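Local coordinates for amidohydrolase 3 domain-containing protein (Pyrococcus horikoshii, PDB 3IGH), which is uncharacterised but probably acts as a metal-dependent amidohydrolase, hydrolysing carbon-nitrogen bonds other than peptide bonds, at residues Asp126-Ile131 / Leu146-Leu151. Numbering follows the deposited sequence.
Sequences DKPVFI and LELLNL. With SO4 (sulfate ion), chain M.
Phe130 and Leu149 meet at the inner end of a small apolar contact between the start of a strand, with the proline before it, and the last turn of a helix; Pro128 and Leu148 close its outer end. From CB, which points toward the helix, the Phe130 side chain runs to a CG anti to the backbone N (chi1 -174°), and this sends the ring away from the strand and forward along its course, where it also touches Ala139 and Ala141. The two side chains cross at about a right angle: Phe130 CD1 lies 4.1 Å and Phe130 CE1 4.0 Å from Leu149 CD1, a methyl that comes in obliquely to the ring. Leu169 and Ile176 of helix 166-180 also pack on the ring, and Ile176 touches Leu149 as well. Pro128 CG lies 3.8 Å from Leu148 CD1. No hydrogen bond links the two segments. Asn150 N donates to Leu146 O, and Asn150, with positive phi, is the first residue to leave the helical conformation. Lys127 NZ bonds Gly100 O and, weakly, a sulfate probably from the crystallisation liquor. The contact is plain packing: strand 129-133 pairs antiparallel with 138-141, and helix 143-149, following that hairpin, folds back onto one face of the mixed sheet.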
ATOM      1  N   ASP A 126      17.439  34.265  18.826  1.00 56.78           N
ATOM      2  CA  ASP A 126      16.266  34.882  18.191  1.00 60.88           C
ATOM      3  C   ASP A 126      15.366  33.868  17.459  1.00 59.55           C
ATOM      4  O   ASP A 126      14.764  34.170  16.422  1.00 59.47           O
ATOM      5  CB  ASP A 126      16.719  36.014  17.253  1.00 68.16           C
ATOM      6  CG  ASP A 126      15.599  37.002  16.924  1.00 78.03           C
ATOM      7  OD1 ASP A 126      14.813  37.362  17.831  1.00 75.02           O
ATOM      8  OD2 ASP A 126      15.509  37.413  15.746  1.00 79.45           O
ATOM      9  N   LYS A 127      15.283  32.661  18.014  1.00 55.30           N
ATOM     10  CA  LYS A 127      14.521  31.550  17.442  1.00 50.91           C
ATOM     11  C   LYS A 127      13.884  30.780  18.596  1.00 42.96           C
ATOM     12  O   LYS A 127      14.355  30.890  19.737  1.00 45.52           O
ATOM     13  CB  LYS A 127      15.445  30.624  16.640  1.00 42.35           C
ATOM     14  CG  LYS A 127      15.908  31.179  15.299  1.00 54.08           C
ATOM     15  CD  LYS A 127      16.830  30.211  14.584  1.00 62.07           C
ATOM     16  CE  LYS A 127      17.189  30.712  13.192  1.00 65.80           C
ATOM     17  NZ  LYS A 127      17.986  29.703  12.435  1.00 66.75           N
ATOM     18  N   PRO A 128      12.803  30.017  18.324  1.00 41.85           N
ATOM     19  CA  PRO A 128      12.325  29.113  19.375  1.00 39.77           C
ATOM     20  C   PRO A 128      13.429  28.104  19.706  1.00 40.21           C
ATOM     21  O   PRO A 128      14.063  27.557  18.795  1.00 42.75           O
ATOM     22  CB  PRO A 128      11.121  28.415  18.727  1.00 39.81           C
ATOM     23  CG  PRO A 128      10.714  29.322  17.607  1.00 40.97           C
ATOM     24  CD  PRO A 128      11.975  29.925  17.106  1.00 40.03           C
ATOM     25  N   VAL A 129      13.684  27.933  21.001  1.00 41.81           N
ATOM     26  CA  VAL A 129      14.741  27.054  21.514  1.00 35.73           C
ATOM     27  C   VAL A 129      14.118  26.101  22.516  1.00 35.17           C
ATOM     28  O   VAL A 129      13.391  26.525  23.408  1.00 37.27           O
ATOM     29  CB  VAL A 129      15.887  27.866  22.206  1.00 38.54           C
ATOM     30  CG1 VAL A 129      16.866  26.944  22.948  1.00 35.64           C
ATOM     31  CG2 VAL A 129      16.644  28.679  21.191  1.00 29.84           C
ATOM     32  N   PHE A 130      14.398  24.809  22.353  1.00 36.08           N
ATOM     33  CA  PHE A 130      13.935  23.781  23.272  1.00 33.61           C
ATOM     34  C   PHE A 130      15.124  22.849  23.533  1.00 34.00           C
ATOM     35  O   PHE A 130      15.633  22.219  22.602  1.00 35.19           O
ATOM     36  CB  PHE A 130      12.768  23.017  22.636  1.00 31.30           C
ATOM     37  CG  PHE A 130      12.116  22.016  23.552  1.00 36.36           C
ATOM     38  CD1 PHE A 130      11.076  22.401  24.384  1.00 30.22           C
ATOM     39  CD2 PHE A 130      12.529  20.681  23.568  1.00 31.96           C
ATOM     40  CE1 PHE A 130      10.456  21.492  25.224  1.00 36.83           C
ATOM     41  CE2 PHE A 130      11.915  19.762  24.413  1.00 37.39           C
ATOM     42  CZ  PHE A 130      10.872  20.166  25.236  1.00 39.57           C
ATOM     43  N   ILE A 131      15.593  22.786  24.778  1.00 35.56           N
ATOM     44  CA  ILE A 131      16.818  22.013  25.072  1.00 33.95           C
ATOM     45  C   ILE A 131      16.634  20.943  26.142  1.00 30.17           C
ATOM     46  O   ILE A 131      16.307  21.233  27.296  1.00 35.24           O
ATOM     47  CB  ILE A 131      18.069  22.907  25.362  1.00 32.70           C
ATOM     48  CG1 ILE A 131      17.832  23.876  26.534  1.00 31.78           C
ATOM     49  CG2 ILE A 131      18.481  23.672  24.112  1.00 35.72           C
ATOM     50  CD1 ILE A 131      19.121  24.503  27.085  1.00 36.83           C
ATOM     51  N   LEU A 146       7.947  28.621  24.105  1.00 36.23           N
ATOM     52  CA  LEU A 146       6.838  28.487  25.051  1.00 34.79           C
ATOM     53  C   LEU A 146       5.524  29.017  24.463  1.00 36.24           C
ATOM     54  O   LEU A 146       4.446  28.512  24.793  1.00 37.61           O
ATOM     55  CB  LEU A 146       7.157  29.186  26.378  1.00 42.27           C
ATOM     56  CG  LEU A 146       8.216  28.523  27.275  1.00 38.75           C
ATOM     57  CD1 LEU A 146       8.455  29.362  28.534  1.00 37.82           C
ATOM     58  CD2 LEU A 146       7.821  27.108  27.643  1.00 34.22           C
ATOM     59  N   GLU A 147       5.632  30.033  23.605  1.00 37.90           N
ATOM     60  CA  GLU A 147       4.485  30.551  22.859  1.00 41.27           C
ATOM     61  C   GLU A 147       3.914  29.466  21.949  1.00 40.12           C
ATOM     62  O   GLU A 147       2.702  29.226  21.953  1.00 44.17           O
ATOM     63  CB  GLU A 147       4.884  31.780  22.034  1.00 36.47           C
ATOM     64  CG  GLU A 147       3.726  32.423  21.259  1.00 56.14           C
ATOM     65  CD  GLU A 147       2.603  32.923  22.166  1.00 65.48           C
ATOM     66  OE1 GLU A 147       2.903  33.508  23.230  1.00 59.27           O
ATOM     67  OE2 GLU A 147       1.420  32.737  21.806  1.00 49.81           O
ATOM     68  N   LEU A 148       4.797  28.804  21.200  1.00 39.09           N
ATOM     69  CA  LEU A 148       4.404  27.692  20.324  1.00 40.25           C
ATOM     70  C   LEU A 148       3.800  26.520  21.088  1.00 42.21           C
ATOM     71  O   LEU A 148       2.861  25.873  20.607  1.00 40.75           O
ATOM     72  CB  LEU A 148       5.598  27.201  19.506  1.00 37.87           C
ATOM     73  CG  LEU A 148       6.057  28.042  18.315  1.00 49.39           C
ATOM     74  CD1 LEU A 148       7.385  27.523  17.796  1.00 40.26           C
ATOM     75  CD2 LEU A 148       5.011  28.049  17.199  1.00 54.77           C
ATOM     76  N   LEU A 149       4.331  26.251  22.280  1.00 38.51           N
ATOM     77  CA  LEU A 149       3.931  25.056  23.023  1.00 36.14           C
ATOM     78  C   LEU A 149       2.589  25.217  23.709  1.00 37.13           C
ATOM     79  O   LEU A 149       1.813  24.261  23.767  1.00 36.64           O
ATOM     80  CB  LEU A 149       4.998  24.648  24.050  1.00 37.23           C
ATOM     81  CG  LEU A 149       6.311  24.039  23.551  1.00 37.37           C
ATOM     82  CD1 LEU A 149       7.266  23.834  24.732  1.00 36.90           C
ATOM     83  CD2 LEU A 149       6.076  22.722  22.794  1.00 38.59           C
ATOM     84  N   ASN A 150       2.336  26.423  24.231  1.00 37.94           N
ATOM     85  CA  ASN A 150       1.115  26.734  24.973  1.00 38.93           C
ATOM     86  C   ASN A 150       0.754  25.636  25.976  1.00 42.56           C
ATOM     87  O   ASN A 150      -0.334  25.042  25.912  1.00 41.10           O
ATOM     88  CB  ASN A 150      -0.051  27.026  24.006  1.00 44.28           C
ATOM     89  CG  ASN A 150      -1.214  27.734  24.688  1.00 48.85           C
ATOM     90  OD1 ASN A 150      -1.034  28.766  25.335  1.00 56.45           O
ATOM     91  ND2 ASN A 150      -2.408  27.167  24.562  1.00 41.47           N
ATOM     92  N   LEU A 151       1.696  25.355  26.875  1.00 42.03           N
ATOM     93  CA  LEU A 151       1.567  24.260  27.841  1.00 43.79           C
ATOM     94  C   LEU A 151       0.546  24.575  28.918  1.00 47.25           C
ATOM     95  O   LEU A 151       0.362  25.736  29.282  1.00 46.50           O
ATOM     96  CB  LEU A 151       2.918  23.943  28.495  1.00 41.63           C
ATOM     97  CG  LEU A 151       4.061  23.506  27.570  1.00 44.11           C
ATOM     98  CD1 LEU A 151       5.354  23.289  28.359  1.00 45.75           C
ATOM     99  CD2 LEU A 151       3.690  22.250  26.766  1.00 38.13           C
TER
HETATM  100  S   SO4 M  12      18.557  28.863   9.178  0.50 82.96           S
HETATM  101  O1  SO4 M  12      18.720  30.213   8.645  0.50 73.25           O
HETATM  102  O2  SO4 M  12      19.538  28.639  10.234  0.50 80.17           O
HETATM  103  O3  SO4 M  12      17.212  28.717   9.724  0.50 82.21           O
HETATM  104  O4  SO4 M  12      18.761  27.884   8.113  0.50 74.47           O